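Local coordinates for protein transcriptional regulator, TetR family (Vibrio parahaemolyticus, PDB 3HE0) that probably binds regulatory DNA and controls transcription as a TetR-family regulator with an N-terminal helix-turn-helix, at residues L32-L37 and G46-Y51; T90-I95 and E183-A188; L126-F131 and P149-V154. All coordinates share one frame; numbering follows the deposited sequence.

Contact 1 of 3, residues L32-L37 and G46-Y51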
loop_
_atom_site.group_PDB
_atom_site.type_symbol
_atom_site.label_atom_id
_atom_site.label_comp_id
_atom_site.label_asym_id
_atom_site.label_seq_id
_atom_site.Cartn_x
_atom_site.Cartn_y
_atom_site.Cartn_z
ATOM N N LEU A 32 18.892 -8.664 -6.323
ATOM C CA LEU A 32 20.047 -8.632 -5.450
ATOM C C LEU A 32 21.119 -9.637 -5.840
ATOM O O LEU A 32 20.855 -10.825 -6.028
ATOM C CB LEU A 32 19.619 -8.852 -4.000
ATOM C CG LEU A 32 20.707 -8.654 -2.939
ATOM C CD1 LEU A 32 20.956 -7.194 -2.662
ATOM C CD2 LEU A 32 20.301 -9.328 -1.682
ATOM N N SER A 33 22.339 -9.123 -5.962
ATOM C CA SER A 33 23.534 -9.912 -6.255
ATOM C C SER A 33 24.430 -9.972 -5.037
ATOM O O SER A 33 24.757 -8.935 -4.469
ATOM C CB SER A 33 24.341 -9.247 -7.368
ATOM O OG SER A 33 25.719 -9.532 -7.190
HETATM N N MSE A 34 24.883 -11.162 -4.670
HETATM C CA MSE A 34 25.790 -11.268 -3.537
HETATM C C MSE A 34 27.095 -10.498 -3.797
HETATM O O MSE A 34 27.720 -9.971 -2.867
HETATM C CB MSE A 34 26.066 -12.730 -3.204
HETATM C CG MSE A 34 24.841 -13.500 -2.694
HETATM SE SE MSE A 34 23.959 -12.763 -1.100
HETATM C CE MSE A 34 24.364 -14.097 0.275
ATOM N N GLN A 35 27.482 -10.403 -5.066
ATOM C CA GLN A 35 28.725 -9.718 -5.448
ATOM C C GLN A 35 28.642 -8.202 -5.274
ATOM O O GLN A 35 29.526 -7.583 -4.673
ATOM C CB GLN A 35 29.100 -10.053 -6.899
ATOM C CG GLN A 35 30.567 -9.795 -7.240
ATOM C CD GLN A 35 31.519 -10.676 -6.443
ATOM O OE1 GLN A 35 32.276 -10.174 -5.616
ATOM N NE2 GLN A 35 31.475 -11.992 -6.673
ATOM N N LYS A 36 27.586 -7.602 -5.808
ATOM C CA LYS A 36 27.410 -6.150 -5.694
ATOM C C LYS A 36 27.186 -5.811 -4.227
ATOM O O LYS A 36 27.648 -4.773 -3.757
ATOM C CB LYS A 36 26.246 -5.643 -6.558
ATOM C CG LYS A 36 26.546 -4.327 -7.343
ATOM C CD LYS A 36 25.727 -3.104 -6.889
ATOM C CE LYS A 36 25.979 -1.883 -7.820
ATOM N NZ LYS A 36 25.234 -0.618 -7.458
ATOM N N LEU A 37 26.504 -6.707 -3.508
ATOM C CA LEU A 37 26.281 -6.526 -2.082
ATOM C C LEU A 37 27.627 -6.378 -1.419
ATOM O O LEU A 37 27.854 -5.426 -0.688
ATOM C CB LEU A 37 25.487 -7.693 -1.478
ATOM C CG LEU A 37 25.191 -7.611 0.027
ATOM C CD1 LEU A 37 24.336 -6.399 0.388
ATOM C CD2 LEU A 37 24.507 -8.854 0.480
ATOM N N GLY A 46 33.269 -13.617 0.793
ATOM C CA GLY A 46 33.351 -14.628 1.839
ATOM C C GLY A 46 32.827 -14.126 3.172
ATOM O O GLY A 46 32.224 -14.874 3.914
ATOM N N THR A 47 33.040 -12.842 3.462
ATOM C CA THR A 47 32.495 -12.245 4.673
ATOM C C THR A 47 30.965 -12.376 4.751
ATOM O O THR A 47 30.429 -12.589 5.818
ATOM C CB THR A 47 32.934 -10.785 4.797
ATOM O OG1 THR A 47 34.366 -10.781 4.917
ATOM C CG2 THR A 47 32.310 -10.087 6.002
ATOM N N ILE A 48 30.269 -12.271 3.634
ATOM C CA ILE A 48 28.823 -12.344 3.678
ATOM C C ILE A 48 28.354 -13.707 4.175
ATOM O O ILE A 48 27.360 -13.813 4.915
ATOM C CB ILE A 48 28.196 -12.049 2.317
ATOM C CG1 ILE A 48 28.452 -10.582 1.964
ATOM C CG2 ILE A 48 26.653 -12.368 2.326
ATOM C CD1 ILE A 48 28.359 -10.287 0.522
ATOM N N TYR A 49 29.065 -14.748 3.767
ATOM C CA TYR A 49 28.718 -16.106 4.163
ATOM C C TYR A 49 29.089 -16.475 5.591
ATOM O O TYR A 49 28.696 -17.533 6.065
ATOM C CB TYR A 49 29.269 -17.104 3.147
ATOM C CG TYR A 49 28.574 -16.909 1.803
ATOM C CD1 TYR A 49 27.288 -17.368 1.608
ATOM C CD2 TYR A 49 29.192 -16.249 0.762
ATOM C CE1 TYR A 49 26.630 -17.201 0.410
ATOM C CE2 TYR A 49 28.547 -16.081 -0.457
ATOM C CZ TYR A 49 27.260 -16.566 -0.622
ATOM O OH TYR A 49 26.576 -16.399 -1.810
ATOM N N ARG A 50 29.804 -15.605 6.286
ATOM C CA ARG A 50 30.043 -15.784 7.705
ATOM C C ARG A 50 28.882 -15.302 8.552
ATOM O O ARG A 50 28.877 -15.515 9.779
ATOM C CB ARG A 50 31.299 -15.056 8.116
ATOM C CG ARG A 50 32.519 -15.547 7.328
ATOM C CD ARG A 50 33.755 -15.459 8.135
ATOM N NE ARG A 50 34.203 -14.098 8.153
ATOM C CZ ARG A 50 35.006 -13.583 7.240
ATOM N NH1 ARG A 50 35.441 -14.344 6.235
ATOM N NH2 ARG A 50 35.356 -12.305 7.333
ATOM N N TYR A 51 27.925 -14.666 7.889
ATOM C CA TYR A 51 26.753 -14.085 8.546
ATOM C C TYR A 51 25.451 -14.619 7.997
ATOM O O TYR A 51 24.534 -14.738 8.757
ATOM C CB TYR A 51 26.726 -12.548 8.451
ATOM C CG TYR A 51 27.838 -11.915 9.188
ATOM C CD1 TYR A 51 27.743 -11.638 10.545
ATOM C CD2 TYR A 51 29.026 -11.626 8.540
ATOM C CE1 TYR A 51 28.833 -11.058 11.227
ATOM C CE2 TYR A 51 30.087 -11.095 9.198
ATOM C CZ TYR A 51 29.998 -10.810 10.537
ATOM O OH TYR A 51 31.111 -10.248 11.139
#

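Contact 2 of 3, residues T90-I95 and E183-A188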
loop_
_atom_site.group_PDB
_atom_site.type_symbol
_atom_site.label_atom_id
_atom_site.label_comp_id
_atom_site.label_asym_id
_atom_site.label_seq_id
_atom_site.Cartn_x
_atom_site.Cartn_y
_atom_site.Cartn_z
ATOM N N THR A 90 0.940 11.244 17.635
ATOM C CA THR A 90 2.373 11.125 17.477
ATOM C C THR A 90 2.711 10.053 16.436
ATOM O O THR A 90 3.453 10.299 15.488
ATOM C CB THR A 90 3.082 10.799 18.832
ATOM O OG1 THR A 90 2.733 11.788 19.802
ATOM C CG2 THR A 90 4.592 10.786 18.690
HETATM N N MSE A 91 2.159 8.863 16.624
HETATM C CA MSE A 91 2.431 7.744 15.741
HETATM C C MSE A 91 1.926 8.048 14.335
HETATM O O MSE A 91 2.591 7.721 13.358
HETATM C CB MSE A 91 1.768 6.469 16.266
HETATM C CG MSE A 91 2.433 5.943 17.517
HETATM SE SE MSE A 91 1.466 4.422 18.248
HETATM C CE MSE A 91 2.674 4.006 19.723
ATOM N N TRP A 92 0.763 8.684 14.240
ATOM C CA TRP A 92 0.179 9.012 12.932
ATOM C C TRP A 92 1.171 9.889 12.178
ATOM O O TRP A 92 1.443 9.663 11.014
ATOM C CB TRP A 92 -1.161 9.734 13.122
ATOM C CG TRP A 92 -2.029 9.786 11.929
ATOM C CD1 TRP A 92 -3.174 9.057 11.701
ATOM C CD2 TRP A 92 -1.859 10.625 10.786
ATOM N NE1 TRP A 92 -3.713 9.397 10.483
ATOM C CE2 TRP A 92 -2.923 10.362 9.910
ATOM C CE3 TRP A 92 -0.917 11.590 10.428
ATOM C CZ2 TRP A 92 -3.044 11.002 8.694
ATOM C CZ3 TRP A 92 -1.056 12.228 9.223
ATOM C CH2 TRP A 92 -2.111 11.931 8.372
ATOM N N LEU A 93 1.726 10.883 12.863
ATOM C CA LEU A 93 2.682 11.821 12.251
ATOM C C LEU A 93 4.038 11.175 11.987
ATOM O O LEU A 93 4.698 11.480 10.995
ATOM C CB LEU A 93 2.864 13.070 13.118
ATOM C CG LEU A 93 1.721 14.084 13.023
ATOM C CD1 LEU A 93 1.930 15.233 14.020
ATOM C CD2 LEU A 93 1.580 14.640 11.603
ATOM N N ASN A 94 4.466 10.275 12.858
ATOM C CA ASN A 94 5.656 9.476 12.537
ATOM C C ASN A 94 5.423 8.690 11.236
ATOM O O ASN A 94 6.326 8.543 10.403
ATOM C CB ASN A 94 6.014 8.496 13.676
ATOM C CG ASN A 94 6.533 9.197 14.931
ATOM O OD1 ASN A 94 7.027 10.303 14.860
ATOM N ND2 ASN A 94 6.419 8.534 16.092
ATOM N N ILE A 95 4.224 8.148 11.064
ATOM C CA ILE A 95 3.962 7.373 9.853
ATOM C C ILE A 95 4.056 8.313 8.656
ATOM O O ILE A 95 4.649 7.964 7.658
ATOM C CB ILE A 95 2.599 6.619 9.876
ATOM C CG1 ILE A 95 2.637 5.467 10.874
ATOM C CG2 ILE A 95 2.240 6.056 8.458
ATOM C CD1 ILE A 95 1.219 4.956 11.275
ATOM N N GLU A 183 -4.156 18.110 10.099
ATOM C CA GLU A 183 -4.853 17.891 11.370
ATOM C C GLU A 183 -6.282 17.410 11.084
ATOM O O GLU A 183 -6.788 16.560 11.816
ATOM C CB GLU A 183 -4.846 19.143 12.255
ATOM C CG GLU A 183 -5.565 18.998 13.623
ATOM C CD GLU A 183 -5.029 17.856 14.495
ATOM O OE1 GLU A 183 -3.783 17.696 14.606
ATOM O OE2 GLU A 183 -5.867 17.112 15.078
ATOM N N ALA A 184 -6.898 17.899 10.004
ATOM C CA ALA A 184 -8.245 17.441 9.649
ATOM C C ALA A 184 -8.205 15.974 9.267
ATOM O O ALA A 184 -9.089 15.211 9.663
ATOM C CB ALA A 184 -8.866 18.267 8.531
ATOM N N ALA A 185 -7.170 15.571 8.536
ATOM C CA ALA A 185 -6.977 14.142 8.234
ATOM C C ALA A 185 -6.764 13.277 9.485
ATOM O O ALA A 185 -7.336 12.167 9.580
ATOM C CB ALA A 185 -5.823 13.928 7.249
ATOM N N ILE A 186 -5.955 13.754 10.436
ATOM C CA ILE A 186 -5.718 13.008 11.675
ATOM C C ILE A 186 -7.041 12.824 12.420
ATOM O O ILE A 186 -7.382 11.713 12.869
ATOM C CB ILE A 186 -4.714 13.723 12.600
ATOM C CG1 ILE A 186 -3.295 13.750 11.985
ATOM C CG2 ILE A 186 -4.714 13.068 13.957
ATOM C CD1 ILE A 186 -2.282 14.784 12.692
ATOM N N GLU A 187 -7.818 13.905 12.497
ATOM C CA GLU A 187 -9.088 13.859 13.193
ATOM C C GLU A 187 -10.082 12.924 12.537
ATOM O O GLU A 187 -10.829 12.238 13.241
ATOM C CB GLU A 187 -9.714 15.243 13.316
ATOM C CG GLU A 187 -8.946 16.147 14.269
ATOM C CD GLU A 187 -9.078 15.742 15.741
ATOM O OE1 GLU A 187 -9.934 14.872 16.084
ATOM O OE2 GLU A 187 -8.326 16.333 16.554
ATOM N N ALA A 188 -10.105 12.904 11.201
ATOM C CA ALA A 188 -11.050 12.071 10.475
ATOM C C ALA A 188 -10.747 10.582 10.694
ATOM O O ALA A 188 -11.665 9.755 10.849
ATOM C CB ALA A 188 -11.069 12.414 8.980
#

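Contact 3 of 3, residues L126-F131 and P149-V154. With SO4 (sulfate ion), chain F.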
loop_
_atom_site.group_PDB
_atom_site.type_symbol
_atom_site.label_atom_id
_atom_site.label_comp_id
_atom_site.label_asym_id
_atom_site.label_seq_id
_atom_site.Cartn_x
_atom_site.Cartn_y
_atom_site.Cartn_z
ATOM N N LEU A 126 6.426 -12.594 13.698
ATOM C CA LEU A 126 7.574 -11.906 14.320
ATOM C C LEU A 126 7.431 -10.381 14.219
ATOM O O LEU A 126 7.768 -9.646 15.148
ATOM C CB LEU A 126 8.916 -12.371 13.709
ATOM C CG LEU A 126 9.446 -13.758 14.131
ATOM C CD1 LEU A 126 10.751 -14.084 13.423
ATOM C CD2 LEU A 126 9.631 -13.874 15.648
ATOM N N GLU A 127 6.904 -9.909 13.104
ATOM C CA GLU A 127 6.733 -8.460 12.919
ATOM C C GLU A 127 5.658 -7.847 13.838
ATOM O O GLU A 127 5.814 -6.720 14.313
ATOM C CB GLU A 127 6.470 -8.141 11.440
ATOM C CG GLU A 127 7.683 -8.517 10.560
ATOM C CD GLU A 127 7.473 -8.288 9.064
ATOM O OE1 GLU A 127 6.337 -7.942 8.660
ATOM O OE2 GLU A 127 8.469 -8.443 8.294
ATOM N N ARG A 128 4.596 -8.598 14.133
ATOM C CA ARG A 128 3.514 -8.068 14.966
ATOM C C ARG A 128 4.039 -7.733 16.361
ATOM O O ARG A 128 3.859 -6.616 16.843
ATOM C CB ARG A 128 2.343 -9.042 15.047
ATOM C CG ARG A 128 0.988 -8.363 15.062
ATOM C CD ARG A 128 0.525 -8.066 16.476
ATOM N NE ARG A 128 -0.726 -7.302 16.532
ATOM C CZ ARG A 128 -1.956 -7.815 16.430
ATOM N NH1 ARG A 128 -3.008 -7.014 16.530
ATOM N NH2 ARG A 128 -2.151 -9.114 16.227
ATOM N N LYS A 129 4.730 -8.682 16.977
ATOM C CA LYS A 129 5.375 -8.451 18.274
ATOM C C LYS A 129 6.125 -7.106 18.405
ATOM O O LYS A 129 6.197 -6.534 19.496
ATOM C CB LYS A 129 6.332 -9.607 18.589
ATOM C CG LYS A 129 5.610 -10.924 18.819
ATOM C CD LYS A 129 6.552 -12.066 19.174
ATOM C CE LYS A 129 5.759 -13.358 19.371
ATOM N NZ LYS A 129 6.486 -14.362 20.190
HETATM N N MSE A 130 6.656 -6.589 17.301
HETATM C CA MSE A 130 7.414 -5.331 17.318
HETATM C C MSE A 130 6.578 -4.058 17.542
HETATM O O MSE A 130 7.133 -3.018 17.849
HETATM C CB MSE A 130 8.190 -5.185 16.012
HETATM C CG MSE A 130 9.108 -6.340 15.695
HETATM SE SE MSE A 130 9.859 -6.284 13.887
HETATM C CE MSE A 130 10.762 -8.030 13.858
ATOM N N PHE A 131 5.261 -4.124 17.387
ATOM C CA PHE A 131 4.398 -2.932 17.514
ATOM C C PHE A 131 3.651 -2.901 18.850
ATOM O O PHE A 131 2.453 -2.635 18.902
ATOM C CB PHE A 131 3.425 -2.866 16.321
ATOM C CG PHE A 131 4.112 -2.601 15.023
ATOM C CD1 PHE A 131 4.381 -1.307 14.619
ATOM C CD2 PHE A 131 4.563 -3.644 14.235
ATOM C CE1 PHE A 131 5.077 -1.049 13.430
ATOM C CE2 PHE A 131 5.264 -3.395 13.036
ATOM C CZ PHE A 131 5.507 -2.088 12.641
ATOM N N PRO A 149 -15.019 -1.784 19.398
ATOM C CA PRO A 149 -14.522 -3.065 19.863
ATOM C C PRO A 149 -14.099 -3.994 18.731
ATOM O O PRO A 149 -14.686 -5.032 18.542
ATOM C CB PRO A 149 -15.721 -3.626 20.650
ATOM C CG PRO A 149 -16.921 -3.040 19.942
ATOM C CD PRO A 149 -16.465 -1.626 19.648
ATOM N N LEU A 150 -13.070 -3.632 17.983
ATOM C CA LEU A 150 -12.704 -4.412 16.815
ATOM C C LEU A 150 -11.321 -4.926 17.086
ATOM O O LEU A 150 -10.600 -4.342 17.900
ATOM C CB LEU A 150 -12.760 -3.525 15.549
ATOM C CG LEU A 150 -14.140 -2.927 15.207
ATOM C CD1 LEU A 150 -14.072 -1.994 13.984
ATOM C CD2 LEU A 150 -15.219 -4.014 14.971
ATOM N N ASP A 151 -10.931 -6.005 16.432
ATOM C CA ASP A 151 -9.549 -6.480 16.546
ATOM C C ASP A 151 -8.589 -5.345 16.227
ATOM O O ASP A 151 -8.884 -4.504 15.342
ATOM C CB ASP A 151 -9.287 -7.630 15.558
ATOM C CG ASP A 151 -7.870 -8.244 15.711
ATOM O OD1 ASP A 151 -7.732 -9.226 16.478
ATOM O OD2 ASP A 151 -6.890 -7.732 15.094
ATOM N N ASN A 152 -7.436 -5.348 16.901
ATOM C CA ASN A 152 -6.407 -4.336 16.678
ATOM C C ASN A 152 -5.927 -4.282 15.220
ATOM O O ASN A 152 -5.531 -3.232 14.743
ATOM C CB ASN A 152 -5.202 -4.545 17.619
ATOM C CG ASN A 152 -5.538 -4.285 19.085
ATOM O OD1 ASN A 152 -6.659 -3.938 19.428
ATOM N ND2 ASN A 152 -4.549 -4.453 19.957
ATOM N N GLU A 153 -5.985 -5.403 14.514
ATOM C CA GLU A 153 -5.655 -5.436 13.087
ATOM C C GLU A 153 -6.635 -4.619 12.245
ATOM O O GLU A 153 -6.229 -3.980 11.256
ATOM C CB GLU A 153 -5.622 -6.882 12.560
ATOM C CG GLU A 153 -4.344 -7.653 12.946
ATOM C CD GLU A 153 -3.070 -7.042 12.340
ATOM O OE1 GLU A 153 -3.140 -6.512 11.199
ATOM O OE2 GLU A 153 -1.992 -7.085 13.006
ATOM N N VAL A 154 -7.911 -4.634 12.648
ATOM C CA VAL A 154 -8.951 -3.873 11.946
ATOM C C VAL A 154 -8.800 -2.386 12.315
ATOM O O VAL A 154 -8.779 -1.514 11.458
ATOM C CB VAL A 154 -10.337 -4.411 12.282
ATOM C CG1 VAL A 154 -11.471 -3.544 11.650
ATOM C CG2 VAL A 154 -10.450 -5.869 11.843
HETATM S S SO4 F . -1.312 -4.009 14.973
HETATM O O1 SO4 F . -0.714 -3.066 14.016
HETATM O O2 SO4 F . -2.648 -4.425 14.558
HETATM O O3 SO4 F . -0.443 -5.180 15.042
HETATM O O4 SO4 F . -1.438 -3.400 16.298
#

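Contact 1 of 3, residues L32-L37 and G46-Y51
The phenol ring of Tyr49 is met obliquely by the CE methyl of Met34, a selenomethionine. Met34 CE lies 3.8 Å from Tyr49 CE1 and almost as close to CZ. The phenol oxygen reaches further along the same chain, with Tyr49 OH 3.5 Å from Met34 CG. A second flat group, the guanidinium of Arg50, has Thr47 CA over the centre of one face, within its own segment. The two segments belong to the predicted helix-turn-helix motif. Helix 34-41 is its first helix. Residues 46-49 lie on the short second helix, which probably serves as the recognition helix, as in other TetR-family proteins.

No hydrogen bond joins the two segments; they meet by van der Waals packing, mostly of apolar groups. Ile48 is the buried partner on the second helix. Ile48 CG2 stands 3.5 Å from Met34 CE. The Met34 chain makes this possible by bending at chi2 (-57°) and again at chi3, which turns CE toward the second helix between Ile48 and Tyr49. The other branch of Ile48 goes toward the backbone and Leu37. Ile48 CD1 is 3.5 Å from Met34 O and 4.1 Å from Leu37 CD2. Leu37 also packs on Ala19 and Ala20 of helix 13-27 and on Leu58 of helix 55-74, while Ile48 touches Val43 in the turn. The motif is thus tied to the helices on either side of it in sequence.

The start of helix 34-41 is capped by Ser33. Ser33 OG takes a nearly straight bond from Lys36 N (3.0 Å, 170°) and a weak, bent one from Gln35 N (2.9 Å).

Contact 2 of 3, residues T90-I95 and E183-A188
Ile186 lays its CG1 on one face of the Trp92 indole, a CH-pi contact. Ile186 CG1 is 3.7 Å from the centroid of the six-membered ring of Trp92 and 17° off the ring normal. Ile186 CG1 is offset toward the rim, 3.6 Å from both CD2 and CE3 of Trp92. The indole is brought there by chi1 of -164°, which sets Trp92 CG opposite the backbone nitrogen and swings the ring toward helix 179-193.

Apolar contacts extend the patch at both ends. Ile186 CD1 passes the ring and meets Leu93 CD2 at 4.0 Å, the two side chains crossing at about a right angle. Ala185 CB comes to 4.3 Å from Trp92 CZ2, obliquely to the ring. Tyr88 and Leu182 also touch the indole.

The contact joins helix 84-97 to the last helix of the C-terminal TetR-type domain. The axes of the short segments pass 11.1 Å apart at 122°. This last helix also faces the second subunit, where Ala184 packs on Leu150 and Ala188 on Lys148 of that other chain.

Ion pairs link the same two helices beside the apolar patch. Glu183 OE2 bridges to Arg89 NH1, and Glu187 OE1 to Lys85 NZ. Glu187 OE2 has a weak, long pair with Arg89.

Contact 3 of 3, residues L126-F131 and P149-V154
Arg128 and Glu153 approach from opposite directions, and their flat groups meet at 73°. Glu153 OE2 sits over the centre of one guanidinium face, 3.5 Å from Arg128 CZ. The salt bridge to NH1 is long, and no N-H of Arg128 points at the oxygen, so the attraction is of charges alone. Asn152 CB lies at the edge of the guanidinium, 3.5 Å from Arg128 NH1.

A sulfate, probably from the crystallisation liquor, takes a share of the arginine. Arg128 NE gives sulfate O3 a weak bond of 2.6 Å, bent to 118°. Arg128 NH1 has a hydrogen bond outside the two segments and a weak, long ion pair with Asp135. Sulfate O2 also comes to 3.1 Å from Glu153 OE2. In the crystal this would tend to raise the pKa of Glu153, while Arg128 and Lys169 of the second subunit would work against it. The other oxygen, Glu153 OE1, forms a salt bridge with Lys169 of the second subunit.

Asp151 caps helix 152-158. Asp151 OD2 accepts from Glu153 N at 2.6 Å (157°), on the anti side and tilted somewhat out of the carboxylate plane. Asn152 is buried and well satisfied: OD1 accepts from Lys142, and ND2 gives to Asp135 and Asn139.

The contact spans from the end of helix 117-129 to the start of helix 152-158. Lys142, Asp135 and Asn139 come from helix 132-143, which connects them in sequence. Tyr175 of the second subunit packs on Asp151, Glu153 and Val154, while Met130 and Phe131 lean on helix 55-74.

Overall arrangement
Contact 1 closes first along the chain, in the N-terminal DNA-binding part. Contacts 2 and 3 follow in the C-terminal TetR-type domain, with contact 3 nested inside the long loop closed by contact 2. The centres of contacts 1 and 2 are about 40 Å apart, on opposite sides of the chain's centre. Contact 3 is about 34 Å from contact 1 and about 19 Å from contact 2, centre to centre, and none touches another. Helix 55-74 packs on both contact 1 and contact 3, so it bridges the two parts. Contacts 2 and 3 both meet the second subunit, consistent with a dimer formed through the C-terminal domain while contact 1 stays away from that interface.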